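Local coordinates for ectonucleotide pyrophosphatase/phosphodiesterase family member 5 (PDB 5VEO), which probably hydrolyses phosphodiester or pyrophosphate bonds of a restricted set of nucleotides as a zinc-dependent ectoenzyme, and is captured here as an inactive variant with AMP bound, at residues L363-N368 / G376-V381; A306-Y311 / L331-P336; V19-F24 / H199-L204. The protein carries 1 engineered substitution. All coordinates share one frame; numbering follows the deposited sequence.

Contact 1: residues L363-N368 / G376-V381; sequences LCHLLN and GSFWNV. With NAG (2-acetamido-2-deoxy-beta-D-glucopyranose), chain G.
F378 O accepts the backbone bond of V381 N at 2.9 Å, closing the short, weakly bonded helical turn from which the F378 ring reaches over to H365. Both residues have CG anti to the backbone N (chi1 176° in each), a setting that directs each ring toward the opposite segment. They meet as an offset stack: the centroids of the H365 and F378 rings lie 4.2 Å apart with the planes tilted by 26°. F378 CZ sits over the centre of the imidazole, while F378 CE2 makes the closest approach, 3.3 Å from H365 CG. F378 also has a second aromatic neighbour, its CD1 lying 3.7 Å above the W379 ring plane, offset toward the rim. S377 caps the turn, OG accepting a weak bond from W379 N, and its own N is bonded to D358. With an alanine here, the H365 imidazole would probably lose its stacking partner and be set free to turn, and a gap would open against W379. No hydrogen bond joins 363-368 to 376-381; F378 on S361 and V381 on L362 add packing against helix 359-366, making this a surface contact resting on dispersion and shape.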
loop_
_atom_site.group_PDB
_atom_site.type_symbol
_atom_site.label_atom_id
_atom_site.label_comp_id
_atom_site.label_asym_id
_atom_site.label_seq_id
_atom_site.Cartn_x
_atom_site.Cartn_y
_atom_site.Cartn_z
ATOM N N LEU A 363 -2.006 8.175 13.930
ATOM C CA LEU A 363 -0.580 8.243 14.253
ATOM C C LEU A 363 -0.209 9.595 14.840
ATOM O O LEU A 363 0.509 9.678 15.847
ATOM C CB LEU A 363 0.267 7.987 13.005
ATOM C CG LEU A 363 0.169 6.587 12.377
ATOM C CD1 LEU A 363 1.067 6.417 11.188
ATOM C CD2 LEU A 363 0.491 5.512 13.384
ATOM N N CYS A 364 -0.650 10.674 14.191
ATOM C CA CYS A 364 -0.332 12.008 14.693
ATOM C C CYS A 364 -0.902 12.217 16.087
ATOM O O CYS A 364 -0.264 12.849 16.940
ATOM C CB CYS A 364 -0.851 13.075 13.729
ATOM S SG CYS A 364 0.093 13.188 12.189
ATOM N N HIS A 365 -2.102 11.693 16.344
ATOM C CA HIS A 365 -2.670 11.781 17.685
ATOM C C HIS A 365 -1.813 11.025 18.695
ATOM O O HIS A 365 -1.471 11.554 19.758
ATOM C CB HIS A 365 -4.102 11.247 17.694
ATOM C CG HIS A 365 -4.712 11.227 19.060
ATOM N ND1 HIS A 365 -5.309 12.333 19.622
ATOM C CD2 HIS A 365 -4.779 10.247 19.992
ATOM C CE1 HIS A 365 -5.743 12.030 20.833
ATOM N NE2 HIS A 365 -5.420 10.773 21.088
ATOM N N LEU A 366 -1.463 9.776 18.384
ATOM C CA LEU A 366 -0.687 8.978 19.324
ATOM C C LEU A 366 0.646 9.637 19.634
ATOM O O LEU A 366 1.110 9.612 20.779
ATOM C CB LEU A 366 -0.462 7.579 18.759
ATOM C CG LEU A 366 -1.720 6.732 18.656
ATOM C CD1 LEU A 366 -1.432 5.470 17.826
ATOM C CD2 LEU A 366 -2.231 6.370 20.035
ATOM N N LEU A 367 1.280 10.220 18.626
ATOM C CA LEU A 367 2.612 10.789 18.769
ATOM C C LEU A 367 2.588 12.257 19.169
ATOM O O LEU A 367 3.653 12.882 19.248
ATOM C CB LEU A 367 3.374 10.618 17.460
ATOM C CG LEU A 367 3.569 9.171 16.994
ATOM C CD1 LEU A 367 4.225 9.150 15.625
ATOM C CD2 LEU A 367 4.394 8.386 18.006
ATOM N N ASN A 368 1.413 12.828 19.405
ATOM C CA ASN A 368 1.304 14.236 19.771
ATOM C C ASN A 368 1.989 15.130 18.733
ATOM O O ASN A 368 2.785 16.016 19.056
ATOM C CB ASN A 368 1.894 14.471 21.157
ATOM C CG ASN A 368 1.420 15.758 21.769
ATOM O OD1 ASN A 368 0.350 16.263 21.431
ATOM N ND2 ASN A 368 2.219 16.309 22.673
ATOM N N GLY A 376 -8.298 12.127 6.018
ATOM C CA GLY A 376 -8.930 11.256 6.978
ATOM C C GLY A 376 -9.507 12.046 8.133
ATOM O O GLY A 376 -9.554 13.277 8.124
ATOM N N SER A 377 -9.961 11.316 9.145
ATOM C CA SER A 377 -10.522 11.967 10.320
ATOM C C SER A 377 -10.190 11.151 11.550
ATOM O O SER A 377 -10.509 9.961 11.621
ATOM C CB SER A 377 -12.029 12.138 10.204
ATOM O OG SER A 377 -12.560 12.587 11.445
ATOM N N PHE A 378 -9.557 11.804 12.521
ATOM C CA PHE A 378 -9.344 11.157 13.802
ATOM C C PHE A 378 -10.664 10.716 14.415
ATOM O O PHE A 378 -10.741 9.663 15.063
ATOM C CB PHE A 378 -8.616 12.101 14.748
ATOM C CG PHE A 378 -8.458 11.540 16.094
ATOM C CD1 PHE A 378 -9.244 11.988 17.131
ATOM C CD2 PHE A 378 -7.567 10.520 16.319
ATOM C CE1 PHE A 378 -9.113 11.448 18.384
ATOM C CE2 PHE A 378 -7.435 9.974 17.568
ATOM C CZ PHE A 378 -8.200 10.444 18.602
ATOM N N TRP A 379 -11.720 11.508 14.229
ATOM C CA TRP A 379 -12.977 11.188 14.890
ATOM C C TRP A 379 -13.531 9.856 14.395
ATOM O O TRP A 379 -14.236 9.168 15.137
ATOM C CB TRP A 379 -13.965 12.347 14.703
ATOM C CG TRP A 379 -13.368 13.636 15.188
ATOM C CD1 TRP A 379 -13.154 14.770 14.462
ATOM C CD2 TRP A 379 -12.849 13.900 16.502
ATOM N NE1 TRP A 379 -12.550 15.729 15.245
ATOM C CE2 TRP A 379 -12.352 15.219 16.500
ATOM C CE3 TRP A 379 -12.763 13.150 17.680
ATOM C CZ2 TRP A 379 -11.788 15.807 17.632
ATOM C CZ3 TRP A 379 -12.202 13.736 18.804
ATOM C CH2 TRP A 379 -11.718 15.049 18.769
ATOM N N ASN A 380 -13.163 9.442 13.175
ATOM C CA ASN A 380 -13.601 8.146 12.658
ATOM C C ASN A 380 -12.968 6.970 13.398
ATOM O O ASN A 380 -13.547 5.877 13.403
ATOM C CB ASN A 380 -13.272 8.014 11.168
ATOM C CG ASN A 380 -13.970 9.056 10.300
ATOM O OD1 ASN A 380 -13.433 9.455 9.265
ATOM N ND2 ASN A 380 -15.160 9.492 10.700
ATOM N N VAL A 381 -11.781 7.146 13.992
ATOM C CA VAL A 381 -11.055 6.027 14.579
ATOM C C VAL A 381 -10.813 6.199 16.077
ATOM O O VAL A 381 -10.174 5.348 16.695
ATOM C CB VAL A 381 -9.727 5.776 13.834
ATOM C CG1 VAL A 381 -10.022 5.255 12.448
ATOM C CG2 VAL A 381 -8.891 7.028 13.746
HETATM C C1 NAG G . -14.635 7.071 4.999
HETATM C C2 NAG G . -15.654 7.066 6.169
HETATM C C3 NAG G . -17.017 7.587 5.717
HETATM C C4 NAG G . -16.878 8.920 4.999
HETATM C C5 NAG G . -15.898 8.779 3.848
HETATM C C6 NAG G . -15.707 10.067 3.091
HETATM C C7 NAG G . -15.223 5.402 7.912
HETATM C C8 NAG G . -15.476 4.001 8.368
HETATM N N2 NAG G . -15.795 5.745 6.755
HETATM O O3 NAG G . -17.852 7.751 6.858
HETATM O O4 NAG G . -18.136 9.341 4.484
HETATM O O5 NAG G . -14.618 8.394 4.364
HETATM O O6 NAG G . -14.876 10.967 3.813
HETATM O O7 NAG G . -14.482 6.182 8.542
#

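Contact 2: residues A306-Y311 / L331-P336; sequences ADEGWY and LAEMHP. With NAG (2-acetamido-2-deoxy-beta-D-glucopyranose), chain B.
E308 lays its side chain along L331 and ends against E333. Its CG is anti to the backbone N (chi1 -170°) and the chain stays extended beyond, a conformation that carries the carboxylate from the type II turn D307-W310 across to the 3-10 segment 332-334. On the way the aliphatic part and L331 run antiparallel alongside one another: E308 CB touches L331 CD1 at 3.8 Å, and E308 OE1 lies 3.9 Å from L331 CD2. L331 has CG beside its backbone N (chi1 -65°), which turns both methyls to this chain. E333, also extended beyond CG, is met at about a right angle, with E308 OE2 3.4 Å from both E333 CB and E333 OE1. The carboxylate planes stand 40° apart; E308 OE2 and E333 OE1 act as two acceptors, and no bond joins them. A water links the segments instead, donating to E308 OE2 at 2.7 Å and accepting from E333 N at 2.9 Å. E333 OE1 has its main partner in T228 OG1, with a long, weak ion pair to R25. A protein-linked N-acetylglucosamine lies beside the turn, its C8 3.5 Å from E308 O. Two carboxylates this close would probably repel; the water and T228 are likely to offset part of that cost where the loop after strand 302-306 meets the loop before strand 338-341.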
loop_
_atom_site.group_PDB
_atom_site.type_symbol
_atom_site.label_atom_id
_atom_site.label_comp_id
_atom_site.label_asym_id
_atom_site.label_seq_id
_atom_site.Cartn_x
_atom_site.Cartn_y
_atom_site.Cartn_z
ATOM N N ALA A 306 -9.754 -2.639 -15.599
ATOM C CA ALA A 306 -10.315 -3.982 -15.727
ATOM C C ALA A 306 -11.156 -4.322 -14.509
ATOM O O ALA A 306 -10.826 -3.936 -13.377
ATOM C CB ALA A 306 -9.216 -5.027 -15.881
ATOM N N ASP A 307 -12.250 -5.042 -14.754
ATOM C CA ASP A 307 -13.063 -5.578 -13.671
ATOM C C ASP A 307 -12.280 -6.605 -12.863
ATOM O O ASP A 307 -11.299 -7.195 -13.330
ATOM C CB ASP A 307 -14.334 -6.227 -14.209
ATOM C CG ASP A 307 -15.317 -5.215 -14.782
ATOM O OD1 ASP A 307 -15.339 -4.025 -14.331
ATOM O OD2 ASP A 307 -16.084 -5.637 -15.674
ATOM N N GLU A 308 -12.741 -6.809 -11.630
ATOM C CA GLU A 308 -12.125 -7.753 -10.709
ATOM C C GLU A 308 -11.824 -9.097 -11.374
ATOM O O GLU A 308 -12.708 -9.736 -11.952
ATOM C CB GLU A 308 -13.046 -7.958 -9.512
ATOM C CG GLU A 308 -12.383 -8.714 -8.422
ATOM C CD GLU A 308 -13.234 -8.840 -7.183
ATOM O OE1 GLU A 308 -14.454 -9.078 -7.294
ATOM O OE2 GLU A 308 -12.658 -8.725 -6.098
ATOM N N GLY A 309 -10.572 -9.538 -11.258
ATOM C CA GLY A 309 -10.156 -10.840 -11.745
ATOM C C GLY A 309 -9.834 -10.906 -13.223
ATOM O O GLY A 309 -9.508 -11.995 -13.720
ATOM N N TRP A 310 -9.898 -9.779 -13.926
ATOM C CA TRP A 310 -9.519 -9.669 -15.326
ATOM C C TRP A 310 -8.117 -9.081 -15.453
ATOM O O TRP A 310 -7.693 -8.233 -14.650
ATOM C CB TRP A 310 -10.539 -8.809 -16.093
ATOM C CG TRP A 310 -11.796 -9.585 -16.346
ATOM C CD1 TRP A 310 -12.803 -9.824 -15.466
ATOM C CD2 TRP A 310 -12.121 -10.309 -17.533
ATOM N NE1 TRP A 310 -13.750 -10.633 -16.037
ATOM C CE2 TRP A 310 -13.361 -10.934 -17.314
ATOM C CE3 TRP A 310 -11.493 -10.466 -18.768
ATOM C CZ2 TRP A 310 -13.972 -11.730 -18.274
ATOM C CZ3 TRP A 310 -12.119 -11.227 -19.735
ATOM C CH2 TRP A 310 -13.344 -11.846 -19.484
ATOM N N TYR A 311 -7.401 -9.541 -16.476
ATOM C CA TYR A 311 -6.019 -9.143 -16.723
ATOM C C TYR A 311 -5.931 -8.388 -18.037
ATOM O O TYR A 311 -6.544 -8.788 -19.024
ATOM C CB TYR A 311 -5.068 -10.352 -16.790
ATOM C CG TYR A 311 -3.825 -10.184 -15.961
ATOM C CD1 TYR A 311 -3.714 -10.819 -14.723
ATOM C CD2 TYR A 311 -2.754 -9.409 -16.405
ATOM C CE1 TYR A 311 -2.599 -10.664 -13.939
ATOM C CE2 TYR A 311 -1.625 -9.242 -15.614
ATOM C CZ TYR A 311 -1.546 -9.891 -14.391
ATOM O OH TYR A 311 -0.434 -9.767 -13.584
ATOM N N LEU A 331 -13.876 -2.862 -3.743
ATOM C CA LEU A 331 -13.973 -4.312 -3.745
ATOM C C LEU A 331 -13.394 -4.893 -2.465
ATOM O O LEU A 331 -12.246 -4.600 -2.096
ATOM C CB LEU A 331 -13.233 -4.878 -4.946
ATOM C CG LEU A 331 -13.814 -4.527 -6.307
ATOM C CD1 LEU A 331 -12.788 -4.803 -7.379
ATOM C CD2 LEU A 331 -15.074 -5.335 -6.580
ATOM N N ALA A 332 -14.153 -5.799 -1.844
ATOM C CA ALA A 332 -13.711 -6.400 -0.590
ATOM C C ALA A 332 -12.368 -7.109 -0.737
ATOM O O ALA A 332 -11.531 -7.057 0.185
ATOM C CB ALA A 332 -14.770 -7.375 -0.079
ATOM N N GLU A 333 -12.136 -7.771 -1.882
ATOM C CA GLU A 333 -10.898 -8.525 -2.041
ATOM C C GLU A 333 -9.672 -7.616 -2.080
ATOM O O GLU A 333 -8.559 -8.104 -1.864
ATOM C CB GLU A 333 -10.952 -9.411 -3.284
ATOM C CG GLU A 333 -11.920 -10.585 -3.076
ATOM C CD GLU A 333 -12.037 -11.575 -4.190
ATOM O OE1 GLU A 333 -11.162 -11.644 -5.047
ATOM O OE2 GLU A 333 -13.058 -12.314 -4.193
ATOM N N MET A 334 -9.852 -6.321 -2.352
ATOM C CA MET A 334 -8.732 -5.381 -2.339
ATOM C C MET A 334 -8.422 -4.843 -0.949
ATOM O O MET A 334 -7.402 -4.153 -0.787
ATOM C CB MET A 334 -9.013 -4.227 -3.288
ATOM C CG MET A 334 -9.006 -4.618 -4.744
ATOM S SD MET A 334 -7.460 -5.354 -5.295
ATOM C CE MET A 334 -7.848 -7.070 -5.247
ATOM N N HIS A 335 -9.243 -5.193 0.072
ATOM C CA HIS A 335 -9.084 -4.562 1.381
ATOM C C HIS A 335 -8.062 -5.298 2.252
ATOM O O HIS A 335 -8.050 -6.533 2.307
ATOM C CB HIS A 335 -10.423 -4.495 2.101
ATOM C CG HIS A 335 -11.396 -3.589 1.418
ATOM N ND1 HIS A 335 -12.739 -3.568 1.710
ATOM C CD2 HIS A 335 -11.211 -2.684 0.430
ATOM C CE1 HIS A 335 -13.344 -2.688 0.931
ATOM N NE2 HIS A 335 -12.432 -2.125 0.157
ATOM N N PRO A 336 -7.214 -4.546 2.951
ATOM C CA PRO A 336 -6.189 -5.135 3.809
ATOM C C PRO A 336 -6.676 -5.413 5.222
ATOM O O PRO A 336 -7.605 -4.783 5.718
ATOM C CB PRO A 336 -5.139 -4.025 3.868
ATOM C CG PRO A 336 -5.975 -2.774 3.843
ATOM C CD PRO A 336 -7.121 -3.083 2.897
HETATM C C1 NAG B . -17.569 -8.889 -16.935
HETATM C C2 NAG B . -18.202 -8.656 -15.580
HETATM C C3 NAG B . -19.570 -9.349 -15.488
HETATM C C4 NAG B . -20.453 -9.086 -16.706
HETATM C C5 NAG B . -19.672 -9.281 -17.993
HETATM C C6 NAG B . -20.446 -8.867 -19.230
HETATM C C7 NAG B . -17.030 -8.518 -13.407
HETATM C C8 NAG B . -16.134 -9.252 -12.449
HETATM N N2 NAG B . -17.319 -9.167 -14.536
HETATM O O3 NAG B . -20.239 -8.872 -14.329
HETATM O O4 NAG B . -21.536 -10.023 -16.699
HETATM O O5 NAG B . -18.492 -8.479 -17.981
HETATM O O6 NAG B . -19.950 -9.606 -20.335
HETATM O O7 NAG B . -17.471 -7.406 -13.155
HETATM O O HOH W 1 -14.132 -8.452 -3.908
#

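Contact 3: residues V19-F24 / H199-L204. With ZN (zinc ion), chain E; AMP (adenosine monophosphate), chain Q.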
loop_
_atom_site.group_PDB
_atom_site.type_symbol
_atom_site.label_atom_id
_atom_site.label_comp_id
_atom_site.label_asym_id
_atom_site.label_seq_id
_atom_site.Cartn_x
_atom_site.Cartn_y
_atom_site.Cartn_z
ATOM N N VAL A 19 3.552 -2.060 11.027
ATOM C CA VAL A 19 4.026 -3.189 10.249
ATOM C C VAL A 19 3.112 -3.354 9.053
ATOM O O VAL A 19 1.891 -3.416 9.222
ATOM C CB VAL A 19 4.040 -4.481 11.075
ATOM C CG1 VAL A 19 4.562 -5.624 10.231
ATOM C CG2 VAL A 19 4.864 -4.286 12.326
ATOM N N SER A 20 3.699 -3.467 7.854
ATOM C CA SER A 20 2.950 -3.817 6.644
ATOM C C SER A 20 3.448 -5.162 6.133
ATOM O O SER A 20 4.623 -5.299 5.763
ATOM C CB SER A 20 3.084 -2.770 5.543
ATOM O OG SER A 20 2.425 -3.222 4.385
ATOM N N PHE A 21 2.565 -6.160 6.170
ATOM C CA PHE A 21 2.764 -7.407 5.445
ATOM C C PHE A 21 2.100 -7.207 4.104
ATOM O O PHE A 21 0.868 -7.181 4.016
ATOM C CB PHE A 21 2.171 -8.606 6.175
ATOM C CG PHE A 21 2.886 -8.958 7.434
ATOM C CD1 PHE A 21 4.146 -9.525 7.379
ATOM C CD2 PHE A 21 2.292 -8.767 8.670
ATOM C CE1 PHE A 21 4.808 -9.860 8.512
ATOM C CE2 PHE A 21 2.969 -9.119 9.831
ATOM C CZ PHE A 21 4.218 -9.665 9.747
ATOM N N ASP A 22 2.905 -7.032 3.071
ATOM C CA ASP A 22 2.368 -6.614 1.788
ATOM C C ASP A 22 1.327 -7.624 1.282
ATOM O O ASP A 22 1.566 -8.835 1.288
ATOM C CB ASP A 22 3.514 -6.467 0.786
ATOM C CG ASP A 22 3.115 -5.652 -0.434
ATOM O OD1 ASP A 22 2.078 -6.018 -1.046
ATOM O OD2 ASP A 22 3.795 -4.640 -0.748
ATOM N N GLY A 23 0.183 -7.124 0.823
ATOM C CA GLY A 23 -0.808 -7.973 0.160
ATOM C C GLY A 23 -1.568 -8.903 1.079
ATOM O O GLY A 23 -2.009 -9.980 0.651
ATOM N N PHE A 24 -1.747 -8.512 2.334
ATOM C CA PHE A 24 -2.419 -9.360 3.315
ATOM C C PHE A 24 -3.897 -8.988 3.293
ATOM O O PHE A 24 -4.357 -8.059 3.968
ATOM C CB PHE A 24 -1.797 -9.212 4.700
ATOM C CG PHE A 24 -2.102 -10.362 5.625
ATOM C CD1 PHE A 24 -3.401 -10.601 6.078
ATOM C CD2 PHE A 24 -1.097 -11.234 6.018
ATOM C CE1 PHE A 24 -3.669 -11.674 6.927
ATOM C CE2 PHE A 24 -1.366 -12.300 6.880
ATOM C CZ PHE A 24 -2.657 -12.515 7.333
ATOM N N HIS A 199 3.611 -16.885 11.783
ATOM C CA HIS A 199 4.801 -17.249 12.545
ATOM C C HIS A 199 5.750 -16.061 12.691
ATOM O O HIS A 199 6.288 -15.822 13.775
ATOM C CB HIS A 199 5.500 -18.427 11.869
ATOM C CG HIS A 199 6.556 -19.065 12.711
ATOM N ND1 HIS A 199 7.905 -18.907 12.466
ATOM C CD2 HIS A 199 6.461 -19.857 13.804
ATOM C CE1 HIS A 199 8.595 -19.579 13.371
ATOM N NE2 HIS A 199 7.743 -20.166 14.193
ATOM N N LYS A 200 5.948 -15.292 11.615
ATOM C CA LYS A 200 6.815 -14.114 11.677
ATOM C C LYS A 200 6.246 -13.052 12.607
ATOM O O LYS A 200 6.988 -12.415 13.359
ATOM C CB LYS A 200 7.022 -13.549 10.281
ATOM C CG LYS A 200 7.988 -14.397 9.480
ATOM C CD LYS A 200 8.149 -13.885 8.089
ATOM C CE LYS A 200 9.394 -14.469 7.450
ATOM N NZ LYS A 200 9.420 -15.950 7.442
ATOM N N LEU A 201 4.927 -12.864 12.594
ATOM C CA LEU A 201 4.324 -11.964 13.560
ATOM C C LEU A 201 4.606 -12.443 14.980
ATOM O O LEU A 201 4.921 -11.640 15.869
ATOM C CB LEU A 201 2.821 -11.853 13.295
ATOM C CG LEU A 201 2.026 -10.960 14.248
ATOM C CD1 LEU A 201 2.578 -9.525 14.286
ATOM C CD2 LEU A 201 0.544 -11.006 13.905
ATOM N N GLY A 202 4.522 -13.755 15.202
ATOM C CA GLY A 202 4.867 -14.310 16.506
ATOM C C GLY A 202 6.304 -14.028 16.907
ATOM O O GLY A 202 6.586 -13.721 18.068
ATOM N N TYR A 203 7.225 -14.116 15.948
ATOM C CA TYR A 203 8.617 -13.758 16.196
ATOM C C TYR A 203 8.750 -12.301 16.636
ATOM O O TYR A 203 9.468 -11.980 17.594
ATOM C CB TYR A 203 9.429 -14.016 14.928
ATOM C CG TYR A 203 10.890 -13.708 15.076
ATOM C CD1 TYR A 203 11.771 -14.664 15.563
ATOM C CD2 TYR A 203 11.396 -12.459 14.748
ATOM C CE1 TYR A 203 13.114 -14.395 15.692
ATOM C CE2 TYR A 203 12.758 -12.174 14.884
ATOM C CZ TYR A 203 13.600 -13.146 15.364
ATOM O OH TYR A 203 14.936 -12.886 15.506
ATOM N N LEU A 204 8.066 -11.398 15.938
ATOM C CA LEU A 204 8.090 -9.988 16.306
ATOM C C LEU A 204 7.549 -9.780 17.717
ATOM O O LEU A 204 8.133 -9.048 18.522
ATOM C CB LEU A 204 7.280 -9.177 15.288
ATOM C CG LEU A 204 7.080 -7.697 15.624
ATOM C CD1 LEU A 204 8.422 -6.960 15.769
ATOM C CD2 LEU A 204 6.200 -7.030 14.579
HETATM ZN ZN ZN E . 1.382 -4.572 -2.136
HETATM P P AMP Q . 2.825 -4.334 -5.117
HETATM O O1P AMP Q . 2.149 -3.143 -5.727
HETATM O O2P AMP Q . 2.696 -5.577 -6.006
HETATM O O3P AMP Q . 2.353 -4.633 -3.697
HETATM O "O5'" AMP Q . 4.391 -4.022 -4.996
HETATM C "C5'" AMP Q . 5.164 -4.719 -4.008
HETATM C "C4'" AMP Q . 6.567 -5.030 -4.447
HETATM O "O4'" AMP Q . 7.332 -3.834 -4.390
HETATM C "C3'" AMP Q . 7.286 -6.014 -3.521
HETATM O "O3'" AMP Q . 7.415 -7.274 -4.142
HETATM C "C2'" AMP Q . 8.669 -5.398 -3.287
HETATM O "O2'" AMP Q . 9.751 -6.252 -3.539
HETATM C "C1'" AMP Q . 8.678 -4.198 -4.212
HETATM N N9 AMP Q . 9.391 -3.064 -3.667
HETATM C C8 AMP Q . 9.084 -2.348 -2.572
HETATM N N7 AMP Q . 9.988 -1.351 -2.409
HETATM C C5 AMP Q . 10.867 -1.459 -3.440
HETATM C C6 AMP Q . 12.067 -0.733 -3.902
HETATM N N6 AMP Q . 12.516 0.329 -3.208
HETATM N N1 AMP Q . 12.687 -1.156 -5.017
HETATM C C2 AMP Q . 12.259 -2.211 -5.734
HETATM N N3 AMP Q . 11.172 -2.922 -5.392
HETATM C C4 AMP Q . 10.473 -2.588 -4.260
#
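V19 and L204 meet tip to tip, methyl CG2 of the valine 3.8 Å from CD2 of the leucine. Two residues along the strand, F21 reaches the same helix: its CZ ends 4.3 Å from L201 N and 4.4 Å from L201 CB, with L201 N lying oblique to the ring. The two strand side chains also pack on each other, V19 CG1 lying 3.9 Å above one face of the F21 ring, toward its rim. In V19 the chi1 of -179° puts CG1 anti to the backbone N and leaves CG2, beside that N, as the branch that meets L204. No hydrogen bond crosses this buried contact.

Further out, the chain turns from the strand into the active site. D22 follows F21, and its OD1 binds a zinc ion at 1.9 Å, which AMP O3P also binds, at 1.8 Å; D224 and H225 complete the site. D22 OD2 is held by Y172, while S223 OG bonds to both F21 O and F24 N, fixing the type II turn F21-F24 in which G23 takes a positive phi. The AMP is gripped in addition by N79, Y143 and the backbone N of the engineered A58.

Strand 16-21 lies in the mixed sheet between parallel strands 168-173 and 218-222. As in the alkaline phosphatase superfamily, helices pack on this central sheet and a metal-binding aspartate follows a strand end. Helix 190-210 packs across these strands, L201 resting on V221, L204 on L219 and K200 on W173, with helix 149-160 beside it through Y203 and L204 on V153.

From the N terminus, strand 16-21 comes first, and contact 3 closes the longest loop, returning after 174 residues with helix 190-210. Contact 2 follows, with 19 residues between its segments, and joins the loop after strand 302-306 of the antiparallel sheet to the loop before strand 338-341 of the mixed sheet. Contact 1 closes last, over seven residues near the C terminus. The three stand in series, neither nesting nor crossing. Contacts 2 and 3 touch, P336 CB lying 4.1 Å from F24 O. Contact 1 stays about 9 Å from contact 3 at the nearest atoms, yet L363 and L366 of its helix pack on V16, in the strand that carries V19.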